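Local coordinates for protein Pcza361.24 (Amycolatopsis orientalis, PDB 3G2M) that probably transfers a methyl group from S-adenosyl-L-methionine to an amine nitrogen of glycopeptide antibiotics during their biosynthesis, at residues E88-M93 with G140-F145; G159-L164 with G171-V176; E106-E111 with F145-R150. All blocks are in the same frame, centred on the assembly; numbering follows the deposited sequence.

Contact 1 of 3, residues E88-M93 with G140-F145; sequences ELAAGM and GDMSAF
L89 and F145 meet through a CH-pi contact. The CD2 methyl of L89 sits over one face of the F145 ring, 3.9 Å from the ring centroid and 29° off the normal. It is displaced toward the far rim, with L89 CD2 closest to F145 CZ, at 3.5 Å. The two side chains cross at about a right angle. L89 CD2 meets CZ, CE2 and CE1 of the ring, while L89 CD1 reaches F145 CE2 alone, at 4.1 Å. CG of F145 lies between its own backbone N and carbonyl carbon (chi1 62°), which turns the ring back against its own loop: the carbonyl oxygens of D141 and M142 lie at its edge, in plane. L172 and V176 of helix 166-179 also touch L89.

The remaining apolar contacts involve the selenomethionine M142. Its CB packs on L89 CB at 4.2 Å, and its extended chain then carries the selenium to A90, the residue after L89, where M142 SE lies 3.8 Å from A90 CB.

No hydrogen bond links the segments; the polar bonds shape the loop itself. D141 OD1 accepts from S143 N at 2.9 Å and from S143 OG at 2.9 Å, both donors approaching from the same face, above the carboxylate plane. The backbone bond makes an Asx turn, and a type I turn from D141 to A144 encloses it.

D141 and M142 bind S-adenosyl-L-methionine in this protein. A loop following strand 135-139, laid beside the C-terminal part of strand 86-89, is characteristic of the cofactor cleft of Rossmann-like class I methyltransferases.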
loop_
_atom_site.group_PDB
_atom_site.type_symbol
_atom_site.label_atom_id
_atom_site.label_comp_id
_atom_site.label_asym_id
_atom_site.label_seq_id
_atom_site.Cartn_x
_atom_site.Cartn_y
_atom_site.Cartn_z
ATOM N N GLU A 88 -4.753 20.723 13.437
ATOM C CA GLU A 88 -3.927 19.517 13.517
ATOM C C GLU A 88 -4.802 18.268 13.433
ATOM O O GLU A 88 -5.665 18.050 14.278
ATOM C CB GLU A 88 -3.074 19.491 14.788
ATOM C CG GLU A 88 -2.129 18.290 14.854
ATOM C CD GLU A 88 -1.498 18.078 16.215
ATOM O OE1 GLU A 88 -1.621 18.960 17.092
ATOM O OE2 GLU A 88 -0.862 17.022 16.407
ATOM N N LEU A 89 -4.566 17.460 12.402
ATOM C CA LEU A 89 -5.367 16.259 12.155
ATOM C C LEU A 89 -4.780 15.073 12.889
ATOM O O LEU A 89 -3.557 14.879 12.891
ATOM C CB LEU A 89 -5.451 15.946 10.653
ATOM C CG LEU A 89 -5.916 17.083 9.745
ATOM C CD1 LEU A 89 -5.708 16.735 8.268
ATOM C CD2 LEU A 89 -7.374 17.460 10.013
ATOM N N ALA A 90 -5.669 14.281 13.490
ATOM C CA ALA A 90 -5.311 13.080 14.246
ATOM C C ALA A 90 -4.287 13.415 15.329
ATOM O O ALA A 90 -3.202 12.827 15.384
ATOM C CB ALA A 90 -4.806 11.970 13.303
ATOM N N ALA A 91 -4.648 14.377 16.183
ATOM C CA ALA A 91 -3.716 14.958 17.150
ATOM C C ALA A 91 -3.384 14.023 18.319
ATOM O O ALA A 91 -2.450 14.279 19.100
ATOM C CB ALA A 91 -4.262 16.281 17.669
ATOM N N GLY A 92 -4.139 12.935 18.428
ATOM C CA GLY A 92 -3.930 11.967 19.484
ATOM C C GLY A 92 -4.071 12.654 20.825
ATOM O O GLY A 92 -5.106 13.252 21.116
HETATM N N MSE A 93 -3.011 12.585 21.620
HETATM C CA MSE A 93 -2.991 13.174 22.956
HETATM C C MSE A 93 -2.201 14.474 23.066
HETATM O O MSE A 93 -2.010 14.999 24.171
HETATM C CB MSE A 93 -2.401 12.179 23.933
HETATM C CG MSE A 93 -3.386 11.214 24.477
HETATM SE SE MSE A 93 -2.392 10.315 25.825
HETATM C CE MSE A 93 -2.616 11.576 27.294
ATOM N N GLY A 140 -13.412 13.909 15.418
ATOM C CA GLY A 140 -13.596 13.765 13.982
ATOM C C GLY A 140 -12.626 12.803 13.340
ATOM O O GLY A 140 -11.630 12.415 13.944
ATOM N N ASP A 141 -12.932 12.447 12.099
ATOM C CA ASP A 141 -12.156 11.500 11.308
ATOM C C ASP A 141 -11.329 12.235 10.247
ATOM O O ASP A 141 -11.891 12.847 9.339
ATOM C CB ASP A 141 -13.132 10.538 10.627
ATOM C CG ASP A 141 -12.454 9.356 9.987
ATOM O OD1 ASP A 141 -11.279 9.458 9.558
ATOM O OD2 ASP A 141 -13.123 8.315 9.895
HETATM N N MSE A 142 -10.001 12.144 10.351
HETATM C CA MSE A 142 -9.083 12.769 9.391
HETATM C C MSE A 142 -9.363 12.416 7.915
HETATM O O MSE A 142 -9.020 13.188 7.030
HETATM C CB MSE A 142 -7.614 12.453 9.740
HETATM C CG MSE A 142 -7.300 10.964 9.825
HETATM SE SE MSE A 142 -5.388 10.541 9.820
HETATM C CE MSE A 142 -5.562 8.901 10.897
ATOM N N SER A 143 -9.974 11.259 7.654
ATOM C CA SER A 143 -10.268 10.847 6.273
ATOM C C SER A 143 -11.598 11.410 5.742
ATOM O O SER A 143 -11.878 11.351 4.542
ATOM C CB SER A 143 -10.242 9.320 6.141
ATOM O OG SER A 143 -11.387 8.726 6.730
ATOM N N ALA A 144 -12.414 11.956 6.639
ATOM C CA ALA A 144 -13.705 12.531 6.257
ATOM C C ALA A 144 -14.194 13.411 7.397
ATOM O O ALA A 144 -14.928 12.954 8.268
ATOM C CB ALA A 144 -14.715 11.432 5.957
ATOM N N PHE A 145 -13.739 14.655 7.418
ATOM C CA PHE A 145 -14.157 15.607 8.452
ATOM C C PHE A 145 -14.740 16.865 7.823
ATOM O O PHE A 145 -14.499 17.161 6.649
ATOM C CB PHE A 145 -12.991 15.955 9.400
ATOM C CG PHE A 145 -11.823 16.623 8.717
ATOM C CD1 PHE A 145 -11.707 18.012 8.708
ATOM C CD2 PHE A 145 -10.841 15.867 8.079
ATOM C CE1 PHE A 145 -10.643 18.633 8.077
ATOM C CE2 PHE A 145 -9.768 16.484 7.451
ATOM C CZ PHE A 145 -9.674 17.869 7.438
#

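Contact 2 of 3, residues G159-L164 with G171-V176; sequences GSINEL and GLYASV
I161 reaches L172 with the end of its longer branch: I161 CD1 lies 3.7 Å from L172 CD2, and I161 CG1 is only slightly farther from that same methyl. CG1 stands anti to the backbone N of I161 (chi1 -177°), which aims this branch across at helix 166-179. The methyl also meets the phenol end of Y173: I161 CD1 lies 4.0 Å from Y173 OH and about as far from Y173 CE1, oblique to the ring. L164 adds a second leucine contact, its CD1 lying 4.0 Å from L172 CB. L172 thus takes I161 and L164 together, crossing each at about a right angle.

Local backbone bonds fix the two segments that carry these side chains. A type I turn from I161 to L164, closed by the bond from L164 N to I161 O at 3.0 Å, brings both residues to the same partner. On the facing helix, G171 O accepts from S175 N and, from the opposite face of its plane, from S175 OG at 2.8 Å. Farther out, the Y173 hydroxyl is hydrogen-bonded to E260, while I156 of strand 151-156 touches both I161 and L172.

With all four touching residues buried and no hydrogen bond between the segments, the join is apolar, made by methyls of branched side chains against one another and against a ring. Its only polar end, the tyrosine hydroxyl, is satisfied by E260, consistent with a contact that depends on close fit and exclusion of water.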
loop_
_atom_site.group_PDB
_atom_site.type_symbol
_atom_site.label_atom_id
_atom_site.label_comp_id
_atom_site.label_asym_id
_atom_site.label_seq_id
_atom_site.Cartn_x
_atom_site.Cartn_y
_atom_site.Cartn_z
ATOM N N GLY A 159 2.786 9.262 11.265
ATOM C CA GLY A 159 2.113 8.106 11.857
ATOM C C GLY A 159 0.639 8.027 11.499
ATOM O O GLY A 159 0.093 6.933 11.270
ATOM N N SER A 160 0.006 9.191 11.429
ATOM C CA SER A 160 -1.428 9.308 11.182
ATOM C C SER A 160 -1.826 9.053 9.732
ATOM O O SER A 160 -2.738 8.276 9.469
ATOM C CB SER A 160 -1.884 10.707 11.588
ATOM O OG SER A 160 -1.492 10.968 12.922
ATOM N N ILE A 161 -1.171 9.732 8.790
ATOM C CA ILE A 161 -1.502 9.527 7.369
ATOM C C ILE A 161 -1.225 8.078 6.946
ATOM O O ILE A 161 -1.981 7.494 6.179
ATOM C CB ILE A 161 -0.808 10.559 6.422
ATOM C CG1 ILE A 161 -1.262 10.333 4.957
ATOM C CG2 ILE A 161 0.715 10.507 6.576
ATOM C CD1 ILE A 161 -0.920 11.463 3.983
ATOM N N ASN A 162 -0.163 7.485 7.485
ATOM C CA ASN A 162 0.168 6.090 7.176
ATOM C C ASN A 162 -0.851 5.072 7.702
ATOM O O ASN A 162 -0.842 3.917 7.287
ATOM C CB ASN A 162 1.592 5.740 7.643
ATOM C CG ASN A 162 2.655 6.121 6.613
ATOM O OD1 ASN A 162 2.768 5.486 5.563
ATOM N ND2 ASN A 162 3.449 7.145 6.921
ATOM N N GLU A 163 -1.737 5.499 8.595
ATOM C CA GLU A 163 -2.820 4.627 9.074
ATOM C C GLU A 163 -3.967 4.509 8.057
ATOM O O GLU A 163 -4.847 3.659 8.196
ATOM C CB GLU A 163 -3.331 5.110 10.445
ATOM C CG GLU A 163 -2.367 4.734 11.581
ATOM C CD GLU A 163 -2.806 5.169 12.972
ATOM O OE1 GLU A 163 -3.854 5.848 13.137
ATOM O OE2 GLU A 163 -2.077 4.811 13.925
ATOM N N LEU A 164 -3.937 5.351 7.023
ATOM C CA LEU A 164 -5.023 5.419 6.037
ATOM C C LEU A 164 -4.687 4.668 4.748
ATOM O O LEU A 164 -3.583 4.811 4.210
ATOM C CB LEU A 164 -5.332 6.886 5.702
ATOM C CG LEU A 164 -5.772 7.849 6.814
ATOM C CD1 LEU A 164 -6.061 9.239 6.227
ATOM C CD2 LEU A 164 -7.001 7.302 7.566
ATOM N N GLY A 171 -9.886 10.833 0.691
ATOM C CA GLY A 171 -10.826 11.578 1.539
ATOM C C GLY A 171 -10.132 12.630 2.382
ATOM O O GLY A 171 -10.658 13.730 2.564
ATOM N N LEU A 172 -8.953 12.292 2.908
ATOM C CA LEU A 172 -8.107 13.255 3.619
ATOM C C LEU A 172 -7.757 14.461 2.744
ATOM O O LEU A 172 -7.957 15.608 3.158
ATOM C CB LEU A 172 -6.811 12.579 4.116
ATOM C CG LEU A 172 -5.628 13.458 4.564
ATOM C CD1 LEU A 172 -5.958 14.227 5.847
ATOM C CD2 LEU A 172 -4.380 12.596 4.765
ATOM N N TYR A 173 -7.240 14.198 1.540
ATOM C CA TYR A 173 -6.780 15.274 0.659
ATOM C C TYR A 173 -7.924 16.236 0.293
ATOM O O TYR A 173 -7.759 17.455 0.323
ATOM C CB TYR A 173 -6.115 14.715 -0.609
ATOM C CG TYR A 173 -4.986 13.717 -0.383
ATOM C CD1 TYR A 173 -4.070 13.874 0.661
ATOM C CD2 TYR A 173 -4.825 12.624 -1.241
ATOM C CE1 TYR A 173 -3.033 12.953 0.851
ATOM C CE2 TYR A 173 -3.798 11.705 -1.052
ATOM C CZ TYR A 173 -2.913 11.873 -0.004
ATOM O OH TYR A 173 -1.899 10.952 0.182
ATOM N N ALA A 174 -9.084 15.679 -0.028
ATOM C CA ALA A 174 -10.264 16.494 -0.359
ATOM C C ALA A 174 -10.779 17.283 0.842
ATOM O O ALA A 174 -11.089 18.468 0.718
ATOM C CB ALA A 174 -11.370 15.622 -0.949
ATOM N N SER A 175 -10.851 16.630 2.000
ATOM C CA SER A 175 -11.264 17.292 3.239
ATOM C C SER A 175 -10.361 18.486 3.557
ATOM O O SER A 175 -10.849 19.582 3.834
ATOM C CB SER A 175 -11.291 16.307 4.409
ATOM O OG SER A 175 -12.300 15.314 4.242
ATOM N N VAL A 176 -9.047 18.272 3.502
ATOM C CA VAL A 176 -8.079 19.350 3.744
ATOM C C VAL A 176 -8.296 20.545 2.802
ATOM O O VAL A 176 -8.365 21.688 3.272
ATOM C CB VAL A 176 -6.612 18.849 3.694
ATOM C CG1 VAL A 176 -5.635 20.025 3.819
ATOM C CG2 VAL A 176 -6.353 17.843 4.808
#

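Contact 3 of 3, residues E106-E111 with F145-R150; sequences EVTALE and FALDKR
L110 leans on F145 at the root of the ring: L110 CD2 lies 4.0 Å from F145 CG and equally far from F145 CB, coming to the ring obliquely. CB of L110 already faces the loop, and CG, anti to the backbone N (chi1 -178°), extends the branch so that CD2 meets F145 and CD1 meets L147. L110 CD1 stands 4.4 Å from L147 CD2. L147 in turn extends to T108, where T108 CG2 and L147 CD1 are 4.5 Å apart. These separations make a loose apolar contact, in which alternate strand residues, L110 and T108, face alternate loop residues, F145 and L147.

Charge plays a small part at the outer end. E106 and K149 carry opposite charges, but E106 OE2 and K149 NZ are 5.3 Å apart, too far for a salt bridge; any attraction would be long-range and probably weak.

Hydrogen bonding across the two segments is absent. The loop is held by L147 N, hydrogen-bonded to H179 NE2 of the same histidine whose ring meets that of F145. D148 centres an inverse gamma turn with a weak K149 N to L147 O bond. Strand 107-111 lies between 86-89 and 135-139 in the sheet, and V138 of the latter touches T108, L110 and L147. The loop closes over one face of these strands, while A109 points into the opposite layer against F120 of helix 114-125.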
loop_
_atom_site.group_PDB
_atom_site.type_symbol
_atom_site.label_atom_id
_atom_site.label_comp_id
_atom_site.label_asym_id
_atom_site.label_seq_id
_atom_site.Cartn_x
_atom_site.Cartn_y
_atom_site.Cartn_z
ATOM N N GLU A 106 -2.723 29.171 18.160
ATOM C CA GLU A 106 -4.073 28.690 18.392
ATOM C C GLU A 106 -4.193 27.406 17.576
ATOM O O GLU A 106 -3.896 27.405 16.374
ATOM C CB GLU A 106 -5.101 29.700 17.896
ATOM C CG GLU A 106 -5.209 30.976 18.718
ATOM C CD GLU A 106 -6.310 31.880 18.203
ATOM O OE1 GLU A 106 -5.990 32.932 17.609
ATOM O OE2 GLU A 106 -7.498 31.525 18.372
ATOM N N VAL A 107 -4.590 26.312 18.224
ATOM C CA VAL A 107 -4.679 25.014 17.537
ATOM C C VAL A 107 -6.054 24.388 17.727
ATOM O O VAL A 107 -6.558 24.306 18.850
ATOM C CB VAL A 107 -3.579 24.004 17.993
ATOM C CG1 VAL A 107 -3.619 22.721 17.139
ATOM C CG2 VAL A 107 -2.191 24.621 17.907
ATOM N N THR A 108 -6.664 23.980 16.617
ATOM C CA THR A 108 -7.811 23.085 16.652
ATOM C C THR A 108 -7.258 21.681 16.433
ATOM O O THR A 108 -6.658 21.396 15.394
ATOM C CB THR A 108 -8.860 23.440 15.586
ATOM O OG1 THR A 108 -9.345 24.765 15.827
ATOM C CG2 THR A 108 -10.041 22.461 15.626
ATOM N N ALA A 109 -7.404 20.831 17.444
ATOM C CA ALA A 109 -6.862 19.483 17.385
ATOM C C ALA A 109 -8.008 18.505 17.158
ATOM O O ALA A 109 -8.937 18.438 17.953
ATOM C CB ALA A 109 -6.110 19.161 18.655
ATOM N N LEU A 110 -7.941 17.772 16.049
ATOM C CA LEU A 110 -8.994 16.840 15.658
ATOM C C LEU A 110 -8.568 15.403 15.940
ATOM O O LEU A 110 -7.487 14.982 15.527
ATOM C CB LEU A 110 -9.299 16.997 14.161
ATOM C CG LEU A 110 -10.421 16.134 13.576
ATOM C CD1 LEU A 110 -11.718 16.924 13.573
ATOM C CD2 LEU A 110 -10.092 15.656 12.175
ATOM N N GLU A 111 -9.429 14.640 16.607
ATOM C CA GLU A 111 -9.075 13.284 17.007
ATOM C C GLU A 111 -10.313 12.390 16.977
ATOM O O GLU A 111 -11.407 12.819 17.355
ATOM C CB GLU A 111 -8.405 13.308 18.392
ATOM C CG GLU A 111 -8.169 11.959 19.074
ATOM C CD GLU A 111 -7.427 10.956 18.208
ATOM O OE1 GLU A 111 -6.507 11.357 17.469
ATOM O OE2 GLU A 111 -7.773 9.759 18.269
ATOM N N PHE A 145 -13.739 14.655 7.418
ATOM C CA PHE A 145 -14.157 15.607 8.452
ATOM C C PHE A 145 -14.740 16.865 7.823
ATOM O O PHE A 145 -14.499 17.161 6.649
ATOM C CB PHE A 145 -12.991 15.955 9.400
ATOM C CG PHE A 145 -11.823 16.623 8.717
ATOM C CD1 PHE A 145 -11.707 18.012 8.708
ATOM C CD2 PHE A 145 -10.841 15.867 8.079
ATOM C CE1 PHE A 145 -10.643 18.633 8.077
ATOM C CE2 PHE A 145 -9.768 16.484 7.451
ATOM C CZ PHE A 145 -9.674 17.869 7.438
ATOM N N ALA A 146 -15.498 17.608 8.625
ATOM C CA ALA A 146 -16.151 18.817 8.171
ATOM C C ALA A 146 -16.375 19.717 9.374
ATOM O O ALA A 146 -17.071 19.338 10.314
ATOM C CB ALA A 146 -17.473 18.477 7.501
ATOM N N LEU A 147 -15.765 20.894 9.338
ATOM C CA LEU A 147 -15.892 21.881 10.402
ATOM C C LEU A 147 -16.487 23.161 9.860
ATOM O O LEU A 147 -16.431 23.415 8.657
ATOM C CB LEU A 147 -14.520 22.187 11.018
ATOM C CG LEU A 147 -13.714 20.980 11.502
ATOM C CD1 LEU A 147 -12.321 21.390 11.927
ATOM C CD2 LEU A 147 -14.448 20.289 12.631
ATOM N N ASP A 148 -17.044 23.967 10.761
ATOM C CA ASP A 148 -17.568 25.284 10.419
ATOM C C ASP A 148 -16.452 26.334 10.548
ATOM O O ASP A 148 -16.635 27.410 11.130
ATOM C CB ASP A 148 -18.766 25.619 11.314
ATOM C CG ASP A 148 -19.516 26.857 10.855
ATOM O OD1 ASP A 148 -19.435 27.209 9.653
ATOM O OD2 ASP A 148 -20.179 27.486 11.706
ATOM N N LYS A 149 -15.287 25.999 9.999
ATOM C CA LYS A 149 -14.102 26.839 10.083
ATOM C C LYS A 149 -13.120 26.469 8.974
ATOM O O LYS A 149 -13.020 25.305 8.588
ATOM C CB LYS A 149 -13.439 26.668 11.457
ATOM C CG LYS A 149 -12.362 27.699 11.785
ATOM C CD LYS A 149 -12.127 27.793 13.288
ATOM C CE LYS A 149 -10.959 28.718 13.605
ATOM N NZ LYS A 149 -10.827 28.978 15.070
ATOM N N ARG A 150 -12.414 27.470 8.455
ATOM C CA ARG A 150 -11.270 27.233 7.565
ATOM C C ARG A 150 -9.993 27.740 8.232
ATOM O O ARG A 150 -10.061 28.511 9.182
ATOM C CB ARG A 150 -11.485 27.860 6.184
ATOM C CG ARG A 150 -12.535 27.131 5.361
ATOM C CD ARG A 150 -12.647 27.648 3.930
ATOM N NE ARG A 150 -14.000 27.424 3.427
ATOM C CZ ARG A 150 -14.333 26.592 2.443
ATOM N NH1 ARG A 150 -13.412 25.892 1.796
ATOM N NH2 ARG A 150 -15.605 26.478 2.093
#

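Overall arrangement
Contacts 1 and 3 share F145, and their strands, 86-89 and 107-111, are neighbours in the sheet, joined by probable backbone hydrogen bonds between E88 and both T108 and L110. Contact 2 lies beside contact 1, their centres about 8 Å apart, with S160 near A90 and M142 and with S175 against the F145 ring. Its touching residues are all buried. Contact 1 is partly buried at the cofactor cleft, and contact 3, farthest from the chain's centre, has a buried middle but an exposed charged end. All three are apolar between segments: a methyl over an aromatic face plus selenium in contact 1, interleaved aliphatic branches and a tyrosine in contact 2, looser methyl contacts in contact 3.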